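Cellulase (Bacillus sp. BG-CS10, PDB 5E09) probably hydrolyses internal beta-1,4-glucosidic bonds of cellulose, using a family 5 glycosyl hydrolase module joined to two further modules, including a family 46 carbohydrate-binding module. Local coordinates at residues A[19-24]-A[316-321]; A[45-50]-A[88-93]; A[325-330]-A[424-429]. One frame throughout, in Å; residues are numbered along the deposited sequence.

In the fold
Contacts 1 and 2 belong to the catalytic (beta/alpha)8 barrel, whereas contact 3 joins that barrel to the X2 module. In the buried contact 1, barrel strand 20-23 meets the chain following the last barrel strand through an arginine with a leucine methyl over one face, a tryptophan set obliquely beside it, and a bond to a backbone carbonyl. Contact 2, also buried, is purely apolar and pairs helices 44-52 and 78-93; the first of these also packs against both segments of contact 1, for instance I50 on W21 and L46 on L316. Contact 3 lies at the surface, where a carboxylate and two waters replace hydrocarbon packing. Its helix begins soon after residues 316-321.

Contact 1 (A[19-24]-A[316-321]); sequences PGWNLG and LNRETY
The guanidinium group of R318 has L23 laid over one face, the methyl CD1 standing 3.8 Å from NH1, while the carbonyl oxygen of G24 lies at its edge. W21 approaches the same group obliquely: its CH2 is 4.0 Å from R318 NH2, and ring and guanidinium planes are 59° apart. W21 and L23 belong to the first strand of a (beta/alpha)8 (TIM) barrel, and R318 to the chain that follows the eighth, so the contact joins the two ends of the barrel's strand order. An extended chain from CG to NE carries the arginine charge inward. There NH2 donates to a lone pair of G24 O over 3.1 Å, a bent bond (142°) with the oxygen tilted from the guanidinium plane, and NH1 bonds T26. With an alanine here, G24 O would probably lose its guanidinium donor, though T26 remains beside it, and a gap is likely to open next to L23 and W21. The tryptophan suits its place because a large apolar ring fills the space between the strand and helix 44-52, while NE1 still finds D311, whose OD2 also takes the backbone N of L316. Behind the arginine the loop is shaped by N317, which begins an Asx turn; its short amide folds back on the chain, OD1 accepting from E319 N in the carbonyl plane at 2.9 Å and from T320 N, well above that plane, at 3.3 Å.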
loop_
_atom_site.group_PDB
_atom_site.type_symbol
_atom_site.label_atom_id
_atom_site.label_comp_id
_atom_site.label_asym_id
_atom_site.label_seq_id
_atom_site.Cartn_x
_atom_site.Cartn_y
_atom_site.Cartn_z
ATOM N N PRO A 19 13.150 -3.063 9.389
ATOM C CA PRO A 19 11.952 -2.427 8.832
ATOM C C PRO A 19 10.865 -2.209 9.884
ATOM O O PRO A 19 10.968 -2.733 10.993
ATOM C CB PRO A 19 11.486 -3.439 7.794
ATOM C CG PRO A 19 11.805 -4.760 8.448
ATOM C CD PRO A 19 13.080 -4.531 9.258
ATOM N N GLY A 20 9.825 -1.465 9.524
ATOM C CA GLY A 20 8.774 -1.127 10.465
ATOM C C GLY A 20 7.387 -1.508 9.992
ATOM O O GLY A 20 7.157 -1.746 8.804
ATOM N N TRP A 21 6.453 -1.554 10.932
ATOM C CA TRP A 21 5.107 -2.025 10.655
ATOM C C TRP A 21 4.073 -1.116 11.318
ATOM O O TRP A 21 4.233 -0.735 12.478
ATOM C CB TRP A 21 4.966 -3.466 11.148
ATOM C CG TRP A 21 3.637 -4.116 10.881
ATOM C CD1 TRP A 21 3.247 -4.739 9.730
ATOM C CD2 TRP A 21 2.540 -4.243 11.795
ATOM N NE1 TRP A 21 1.971 -5.228 9.866
ATOM C CE2 TRP A 21 1.513 -4.939 11.132
ATOM C CE3 TRP A 21 2.323 -3.836 13.114
ATOM C CZ2 TRP A 21 0.293 -5.235 11.729
ATOM C CZ3 TRP A 21 1.108 -4.125 13.708
ATOM C CH2 TRP A 21 0.109 -4.817 13.017
ATOM N N ASN A 22 3.021 -0.769 10.580
ATOM C CA ASN A 22 1.951 0.076 11.108
ATOM C C ASN A 22 0.812 -0.727 11.707
ATOM O O ASN A 22 0.252 -1.600 11.046
ATOM C CB ASN A 22 1.378 0.983 10.015
ATOM C CG ASN A 22 2.184 2.243 9.816
ATOM O OD1 ASN A 22 1.963 3.244 10.492
ATOM N ND2 ASN A 22 3.114 2.207 8.877
ATOM N N LEU A 23 0.466 -0.425 12.953
ATOM C CA LEU A 23 -0.720 -1.000 13.579
ATOM C C LEU A 23 -1.948 -0.217 13.109
ATOM O O LEU A 23 -2.578 0.508 13.879
ATOM C CB LEU A 23 -0.587 -0.977 15.107
ATOM C CG LEU A 23 -1.669 -1.650 15.960
ATOM C CD1 LEU A 23 -1.720 -3.147 15.702
ATOM C CD2 LEU A 23 -1.445 -1.361 17.445
ATOM N N GLY A 24 -2.281 -0.369 11.830
ATOM C CA GLY A 24 -3.305 0.444 11.198
ATOM C C GLY A 24 -4.754 0.123 11.524
ATOM O O GLY A 24 -5.070 -0.972 11.989
ATOM N N LEU A 316 -1.392 -8.884 7.694
ATOM C CA LEU A 316 -1.284 -9.893 8.737
ATOM C C LEU A 316 -2.679 -10.257 9.221
ATOM O O LEU A 316 -3.438 -9.386 9.641
ATOM C CB LEU A 316 -0.433 -9.399 9.906
ATOM C CG LEU A 316 -0.204 -10.418 11.030
ATOM C CD1 LEU A 316 0.827 -11.461 10.625
ATOM C CD2 LEU A 316 0.214 -9.731 12.312
ATOM N N ASN A 317 -3.030 -11.534 9.139
ATOM C CA ASN A 317 -4.278 -11.995 9.736
ATOM C C ASN A 317 -4.116 -11.958 11.252
ATOM O O ASN A 317 -3.352 -12.735 11.823
ATOM C CB ASN A 317 -4.646 -13.401 9.246
ATOM C CG ASN A 317 -6.039 -13.838 9.691
ATOM O OD1 ASN A 317 -6.506 -13.487 10.775
ATOM N ND2 ASN A 317 -6.705 -14.614 8.845
ATOM N N ARG A 318 -4.829 -11.038 11.893
ATOM C CA ARG A 318 -4.628 -10.783 13.311
ATOM C C ARG A 318 -5.345 -11.789 14.191
ATOM O O ARG A 318 -5.171 -11.794 15.410
ATOM C CB ARG A 318 -5.088 -9.371 13.666
ATOM C CG ARG A 318 -4.374 -8.301 12.884
ATOM C CD ARG A 318 -4.627 -6.956 13.495
ATOM N NE ARG A 318 -4.031 -5.880 12.715
ATOM C CZ ARG A 318 -4.207 -4.595 12.989
ATOM N NH1 ARG A 318 -4.962 -4.244 14.024
ATOM N NH2 ARG A 318 -3.636 -3.665 12.232
ATOM N N GLU A 319 -6.152 -12.641 13.574
ATOM C CA GLU A 319 -6.807 -13.702 14.318
ATOM C C GLU A 319 -5.914 -14.938 14.363
ATOM O O GLU A 319 -5.828 -15.597 15.399
ATOM C CB GLU A 319 -8.168 -14.029 13.706
ATOM C CG GLU A 319 -8.899 -15.175 14.377
ATOM C CD GLU A 319 -10.045 -15.719 13.532
ATOM O OE1 GLU A 319 -10.668 -14.939 12.773
ATOM O OE2 GLU A 319 -10.323 -16.934 13.631
ATOM N N THR A 320 -5.234 -15.231 13.256
ATOM C CA THR A 320 -4.356 -16.395 13.192
ATOM C C THR A 320 -2.876 -16.055 13.349
ATOM O O THR A 320 -2.032 -16.951 13.422
ATOM C CB THR A 320 -4.536 -17.154 11.866
ATOM O OG1 THR A 320 -3.990 -16.388 10.781
ATOM C CG2 THR A 320 -6.014 -17.446 11.608
ATOM N N TYR A 321 -2.568 -14.762 13.371
ATOM C CA TYR A 321 -1.193 -14.280 13.482
ATOM C C TYR A 321 -0.281 -14.827 12.385
ATOM O O TYR A 321 0.888 -15.119 12.631
ATOM C CB TYR A 321 -0.626 -14.612 14.863
ATOM C CG TYR A 321 -1.471 -14.038 15.973
ATOM C CD1 TYR A 321 -1.483 -12.672 16.223
ATOM C CD2 TYR A 321 -2.280 -14.854 16.753
ATOM C CE1 TYR A 321 -2.268 -12.136 17.222
ATOM C CE2 TYR A 321 -3.067 -14.326 17.759
ATOM C CZ TYR A 321 -3.057 -12.966 17.990
ATOM O OH TYR A 321 -3.836 -12.428 18.989
#

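Contact 2 (A[45-50]-A[88-93])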
loop_
_atom_site.group_PDB
_atom_site.type_symbol
_atom_site.label_atom_id
_atom_site.label_comp_id
_atom_site.label_asym_id
_atom_site.label_seq_id
_atom_site.Cartn_x
_atom_site.Cartn_y
_atom_site.Cartn_z
ATOM N N GLU A 45 0.271 -11.155 21.735
ATOM C CA GLU A 45 0.732 -12.066 20.699
ATOM C C GLU A 45 0.842 -11.372 19.350
ATOM O O GLU A 45 1.662 -11.760 18.523
ATOM C CB GLU A 45 -0.201 -13.282 20.606
ATOM C CG GLU A 45 -0.217 -14.172 21.838
ATOM C CD GLU A 45 -1.182 -13.696 22.918
ATOM O OE1 GLU A 45 -1.816 -12.629 22.745
ATOM O OE2 GLU A 45 -1.297 -14.389 23.953
ATOM N N LEU A 46 0.019 -10.348 19.129
ATOM C CA LEU A 46 0.125 -9.545 17.911
ATOM C C LEU A 46 1.490 -8.870 17.833
ATOM O O LEU A 46 2.220 -9.004 16.839
ATOM C CB LEU A 46 -0.984 -8.496 17.859
ATOM C CG LEU A 46 -1.043 -7.687 16.563
ATOM C CD1 LEU A 46 -1.184 -8.626 15.389
ATOM C CD2 LEU A 46 -2.191 -6.692 16.586
ATOM N N ILE A 47 1.828 -8.152 18.898
ATOM C CA ILE A 47 3.108 -7.466 19.007
ATOM C C ILE A 47 4.274 -8.442 18.892
ATOM O O ILE A 47 5.231 -8.216 18.125
ATOM C CB ILE A 47 3.210 -6.702 20.343
ATOM C CG1 ILE A 47 1.960 -5.850 20.566
ATOM C CG2 ILE A 47 4.463 -5.846 20.384
ATOM C CD1 ILE A 47 1.698 -4.828 19.471
ATOM N N LYS A 48 4.190 -9.534 19.648
ATOM C CA LYS A 48 5.250 -10.534 19.622
ATOM C C LYS A 48 5.412 -11.117 18.221
ATOM O O LYS A 48 6.525 -11.387 17.781
ATOM C CB LYS A 48 4.978 -11.652 20.633
ATOM C CG LYS A 48 5.849 -12.886 20.424
ATOM C CD LYS A 48 5.906 -13.781 21.646
ATOM C CE LYS A 48 6.589 -15.093 21.307
ATOM N NZ LYS A 48 6.101 -15.663 20.014
ATOM N N THR A 49 4.300 -11.299 17.518
ATOM C CA THR A 49 4.342 -11.830 16.162
ATOM C C THR A 49 5.073 -10.861 15.241
ATOM O O THR A 49 5.942 -11.261 14.465
ATOM C CB THR A 49 2.937 -12.084 15.601
ATOM O OG1 THR A 49 2.209 -12.952 16.481
ATOM C CG2 THR A 49 3.031 -12.711 14.216
ATOM N N ILE A 50 4.716 -9.583 15.337
ATOM C CA ILE A 50 5.375 -8.561 14.529
ATOM C C ILE A 50 6.887 -8.552 14.767
ATOM O O ILE A 50 7.673 -8.415 13.822
ATOM C CB ILE A 50 4.788 -7.165 14.815
ATOM C CG1 ILE A 50 3.349 -7.092 14.290
ATOM C CG2 ILE A 50 5.649 -6.071 14.199
ATOM C CD1 ILE A 50 3.205 -7.494 12.834
ATOM N N ILE A 88 2.232 0.110 23.890
ATOM C CA ILE A 88 3.571 0.685 23.766
ATOM C C ILE A 88 4.594 -0.047 24.651
ATOM O O ILE A 88 5.734 -0.295 24.235
ATOM C CB ILE A 88 3.554 2.190 24.113
ATOM C CG1 ILE A 88 2.776 2.956 23.042
ATOM C CG2 ILE A 88 4.972 2.734 24.239
ATOM C CD1 ILE A 88 2.662 4.441 23.297
ATOM N N ASP A 89 4.180 -0.403 25.864
ATOM C CA ASP A 89 5.052 -1.122 26.789
ATOM C C ASP A 89 5.390 -2.499 26.243
ATOM O O ASP A 89 6.545 -2.910 26.277
ATOM C CB ASP A 89 4.406 -1.248 28.172
ATOM C CG ASP A 89 4.352 0.075 28.908
ATOM O OD1 ASP A 89 5.106 0.999 28.530
ATOM O OD2 ASP A 89 3.563 0.191 29.870
ATOM N N TRP A 90 4.376 -3.202 25.745
ATOM C CA TRP A 90 4.567 -4.510 25.126
ATOM C C TRP A 90 5.594 -4.450 24.005
ATOM O O TRP A 90 6.487 -5.299 23.912
ATOM C CB TRP A 90 3.247 -5.039 24.571
ATOM C CG TRP A 90 2.285 -5.507 25.610
ATOM C CD1 TRP A 90 2.559 -5.810 26.911
ATOM C CD2 TRP A 90 0.884 -5.737 25.430
ATOM N NE1 TRP A 90 1.414 -6.218 27.552
ATOM C CE2 TRP A 90 0.371 -6.179 26.665
ATOM C CE3 TRP A 90 0.015 -5.616 24.343
ATOM C CZ2 TRP A 90 -0.973 -6.494 26.844
ATOM C CZ3 TRP A 90 -1.320 -5.927 24.523
ATOM C CH2 TRP A 90 -1.801 -6.362 25.765
ATOM N N ALA A 91 5.457 -3.436 23.156
ATOM C CA ALA A 91 6.345 -3.280 22.013
ATOM C C ALA A 91 7.767 -2.933 22.450
ATOM O O ALA A 91 8.734 -3.408 21.858
ATOM C CB ALA A 91 5.797 -2.225 21.064
ATOM N N LEU A 92 7.898 -2.112 23.487
ATOM C CA LEU A 92 9.223 -1.807 24.026
ATOM C C LEU A 92 9.865 -3.064 24.626
ATOM O O LEU A 92 11.067 -3.280 24.477
ATOM C CB LEU A 92 9.142 -0.684 25.065
ATOM C CG LEU A 92 8.829 0.704 24.489
ATOM C CD1 LEU A 92 8.550 1.720 25.586
ATOM C CD2 LEU A 92 9.956 1.185 23.580
ATOM N N GLU A 93 9.053 -3.898 25.278
ATOM C CA GLU A 93 9.509 -5.172 25.837
ATOM C C GLU A 93 10.067 -6.112 24.773
ATOM O O GLU A 93 11.010 -6.855 25.031
ATOM C CB GLU A 93 8.369 -5.876 26.570
ATOM C CG GLU A 93 7.917 -5.205 27.852
ATOM C CD GLU A 93 6.646 -5.827 28.400
ATOM O OE1 GLU A 93 6.429 -7.036 28.160
ATOM O OE2 GLU A 93 5.857 -5.109 29.057
#
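I47 and A91 bring their helices together, with CA atoms only 6.1 Å apart. Both segments are regular alpha-helix: T49 N bonds E45 O and I50 N bonds L46 O in one, while L92 N and E93 N reach I88 O and D89 O in the other. These bonds run along each helix, and no hydrogen bond passes between the two segments. Such a close approach is eased by a small residue on one side, and alanine supplies it. The methyl CB of A91 adds little bulk, so the branched I47 can reach the neighbouring backbone itself. Its CG2, anti to the backbone N, comes within 3.6 Å of A91 CA and 3.9 Å of A91 CB, and it also lies 4.0 Å from the carbonyl carbon of W90. The other branch turns to the tryptophan: I47 CG1 is 4.3 Å from W90 CE3, an oblique approach to the indole. Beta-branching lets the one isoleucine touch both residues at once. W90 is only partly buried, as befits a broad ring at the outer side of the interface, and the carboxylate oxygen OE2 of E93 lies in plane at the ring's edge. The other carboxylate oxygen, E93 OE1, forms a salt bridge with R44, which adds a charged tie between the helices beside the apolar contact. On the inner side, I47 and A91 both rest on I58 of strand 57-60, while L46 and I50 pack on L23 and W21 of strand 20-23. Helix 44-52 follows the first barrel strand and helix 78-93 the second; two successive outer helices packed together over their strands are a hallmark of the (beta/alpha)8 barrel of glycosyl hydrolase family 5.

Contact 3 (A[325-330]-A[424-429]); sequences DQEFHN and DWHFQL
E327 stretches from the first turn of its helix to H426 on strand 425-432. From CB the chain runs straight out, CG being anti to the backbone N (chi1 -174°), which spends its full length on crossing between the two modules. CG passes 4.2 Å from H426 ND1 and CD 4.1 Å from the same atom, the two side chains sliding past each other in opposite directions. At the tip, OE1 reaches to 3.3 Å from H426 CB, with carboxylate and imidazole planes 68° apart. Two waters donate to OE1. Water 1, at 2.8 Å from OE1, gives its second proton to H426 O and accepts from Q428 NE2; water 2, at 2.7 Å from OE1, accepts from H426 N. One carboxylate oxygen thereby links to strand backbone and side chain through solvent, a task that suits glutamate, long and able to take several donors. The other oxygen, OE2, takes Q286 NE2, which is shared with D325 OD2; these donors around the carboxylate would probably favour its charged form. D325 itself is the N-cap, its OD1 accepting from F328 N at 2.9 Å. Helix 326-337 of the barrel lies beside helix 286-302, whose L290 touches both E327 and W425. Across the interface, strand 425-432 runs between strands 347-351 and 410-419 in the mixed sheet of the X2 module.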
loop_
_atom_site.group_PDB
_atom_site.type_symbol
_atom_site.label_atom_id
_atom_site.label_comp_id
_atom_site.label_asym_id
_atom_site.label_seq_id
_atom_site.Cartn_x
_atom_site.Cartn_y
_atom_site.Cartn_z
ATOM N N ASP A 325 -1.208 -13.247 2.642
ATOM C CA ASP A 325 -0.499 -13.504 1.395
ATOM C C ASP A 325 0.982 -13.746 1.690
ATOM O O ASP A 325 1.779 -12.807 1.738
ATOM C CB ASP A 325 -0.691 -12.327 0.429
ATOM C CG ASP A 325 -0.075 -12.569 -0.946
ATOM O OD1 ASP A 325 0.886 -13.358 -1.063
ATOM O OD2 ASP A 325 -0.552 -11.945 -1.920
ATOM N N GLN A 326 1.340 -15.016 1.866
ATOM C CA GLN A 326 2.690 -15.402 2.264
ATOM C C GLN A 326 3.732 -15.054 1.212
ATOM O O GLN A 326 4.864 -14.697 1.540
ATOM C CB GLN A 326 2.742 -16.902 2.562
ATOM C CG GLN A 326 4.043 -17.360 3.186
ATOM C CD GLN A 326 4.229 -16.831 4.598
ATOM O OE1 GLN A 326 3.296 -16.837 5.408
ATOM N NE2 GLN A 326 5.440 -16.365 4.899
ATOM N N GLU A 327 3.349 -15.180 -0.054
ATOM C CA GLU A 327 4.219 -14.844 -1.177
ATOM C C GLU A 327 4.654 -13.377 -1.091
ATOM O O GLU A 327 5.841 -13.045 -1.231
ATOM C CB GLU A 327 3.483 -15.129 -2.494
ATOM C CG GLU A 327 4.299 -14.975 -3.766
ATOM C CD GLU A 327 3.506 -15.378 -5.004
ATOM O OE1 GLU A 327 4.081 -16.023 -5.900
ATOM O OE2 GLU A 327 2.302 -15.054 -5.078
ATOM N N PHE A 328 3.670 -12.518 -0.838
ATOM C CA PHE A 328 3.857 -11.081 -0.646
ATOM C C PHE A 328 4.878 -10.777 0.455
ATOM O O PHE A 328 5.894 -10.096 0.219
ATOM C CB PHE A 328 2.490 -10.443 -0.333
ATOM C CG PHE A 328 2.539 -8.975 -0.011
ATOM C CD1 PHE A 328 3.284 -8.097 -0.777
ATOM C CD2 PHE A 328 1.800 -8.471 1.044
ATOM C CE1 PHE A 328 3.312 -6.748 -0.482
ATOM C CE2 PHE A 328 1.824 -7.120 1.346
ATOM C CZ PHE A 328 2.581 -6.258 0.579
ATOM N N HIS A 329 4.627 -11.297 1.653
ATOM C CA HIS A 329 5.532 -11.025 2.758
ATOM C C HIS A 329 6.916 -11.622 2.543
ATOM O O HIS A 329 7.910 -11.056 2.995
ATOM C CB HIS A 329 4.984 -11.538 4.081
ATOM C CG HIS A 329 5.890 -11.239 5.234
ATOM N ND1 HIS A 329 6.702 -12.191 5.808
ATOM C CD2 HIS A 329 6.155 -10.074 5.874
ATOM C CE1 HIS A 329 7.408 -11.633 6.780
ATOM N NE2 HIS A 329 7.093 -10.352 6.838
ATOM N N ASN A 330 6.986 -12.770 1.876
ATOM C CA ASN A 330 8.282 -13.337 1.536
ATOM C C ASN A 330 9.047 -12.382 0.633
ATOM O O ASN A 330 10.259 -12.226 0.773
ATOM C CB ASN A 330 8.138 -14.705 0.861
ATOM C CG ASN A 330 7.806 -15.813 1.848
ATOM O OD1 ASN A 330 7.674 -15.577 3.051
ATOM N ND2 ASN A 330 7.659 -17.028 1.338
ATOM N N ASP A 424 12.077 -16.853 -4.067
ATOM C CA ASP A 424 11.669 -17.682 -5.187
ATOM C C ASP A 424 10.539 -17.005 -5.946
ATOM O O ASP A 424 9.717 -16.310 -5.346
ATOM C CB ASP A 424 11.227 -19.064 -4.709
ATOM C CG ASP A 424 12.387 -19.904 -4.213
ATOM O OD1 ASP A 424 13.542 -19.602 -4.581
ATOM O OD2 ASP A 424 12.141 -20.867 -3.456
ATOM N N TRP A 425 10.501 -17.204 -7.262
ATOM C CA TRP A 425 9.428 -16.636 -8.062
ATOM C C TRP A 425 8.456 -17.740 -8.444
ATOM O O TRP A 425 8.873 -18.799 -8.897
ATOM C CB TRP A 425 9.983 -15.937 -9.308
ATOM C CG TRP A 425 8.935 -15.249 -10.139
ATOM C CD1 TRP A 425 8.300 -15.753 -11.240
ATOM C CD2 TRP A 425 8.402 -13.932 -9.938
ATOM N NE1 TRP A 425 7.410 -14.832 -11.736
ATOM C CE2 TRP A 425 7.450 -13.702 -10.951
ATOM C CE3 TRP A 425 8.638 -12.920 -8.997
ATOM C CZ2 TRP A 425 6.729 -12.506 -11.056
ATOM C CZ3 TRP A 425 7.920 -11.729 -9.099
ATOM C CH2 TRP A 425 6.978 -11.537 -10.119
ATOM N N HIS A 426 7.160 -17.507 -8.261
ATOM C CA HIS A 426 6.180 -18.563 -8.489
ATOM C C HIS A 426 5.328 -18.324 -9.721
ATOM O O HIS A 426 4.468 -17.448 -9.733
ATOM C CB HIS A 426 5.278 -18.725 -7.266
ATOM C CG HIS A 426 6.028 -19.035 -6.012
ATOM N ND1 HIS A 426 6.646 -18.063 -5.257
ATOM C CD2 HIS A 426 6.292 -20.214 -5.400
ATOM C CE1 HIS A 426 7.245 -18.627 -4.223
ATOM N NE2 HIS A 426 7.046 -19.931 -4.287
ATOM N N PHE A 427 5.563 -19.121 -10.754
ATOM C CA PHE A 427 4.708 -19.112 -11.933
ATOM C C PHE A 427 3.446 -19.929 -11.704
ATOM O O PHE A 427 3.515 -21.097 -11.315
ATOM C CB PHE A 427 5.451 -19.665 -13.149
ATOM C CG PHE A 427 6.632 -18.842 -13.563
ATOM C CD1 PHE A 427 6.453 -17.608 -14.170
ATOM C CD2 PHE A 427 7.917 -19.303 -13.357
ATOM C CE1 PHE A 427 7.542 -16.845 -14.558
ATOM C CE2 PHE A 427 9.012 -18.549 -13.745
ATOM C CZ PHE A 427 8.824 -17.319 -14.344
ATOM N N GLN A 428 2.296 -19.311 -11.952
ATOM C CA GLN A 428 1.031 -20.029 -11.982
ATOM C C GLN A 428 0.801 -20.544 -13.401
ATOM O O GLN A 428 0.727 -19.760 -14.347
ATOM C CB GLN A 428 -0.126 -19.121 -11.540
ATOM C CG GLN A 428 0.168 -18.280 -10.298
ATOM C CD GLN A 428 0.192 -19.096 -9.014
ATOM O OE1 GLN A 428 -0.727 -19.867 -8.736
ATOM N NE2 GLN A 428 1.242 -18.919 -8.220
ATOM N N LEU A 429 0.711 -21.860 -13.556
ATOM C CA LEU A 429 0.472 -22.459 -14.866
ATOM C C LEU A 429 -1.031 -22.513 -15.140
ATOM O O LEU A 429 -1.733 -23.402 -14.652
ATOM C CB LEU A 429 1.098 -23.854 -14.939
ATOM C CG LEU A 429 0.954 -24.670 -16.225
ATOM C CD1 LEU A 429 1.346 -23.856 -17.449
ATOM C CD2 LEU A 429 1.803 -25.929 -16.133
HETATM O O HOH W 1 2.666 -16.408 -8.306
HETATM O O HOH W 2 6.563 -15.263 -6.515
#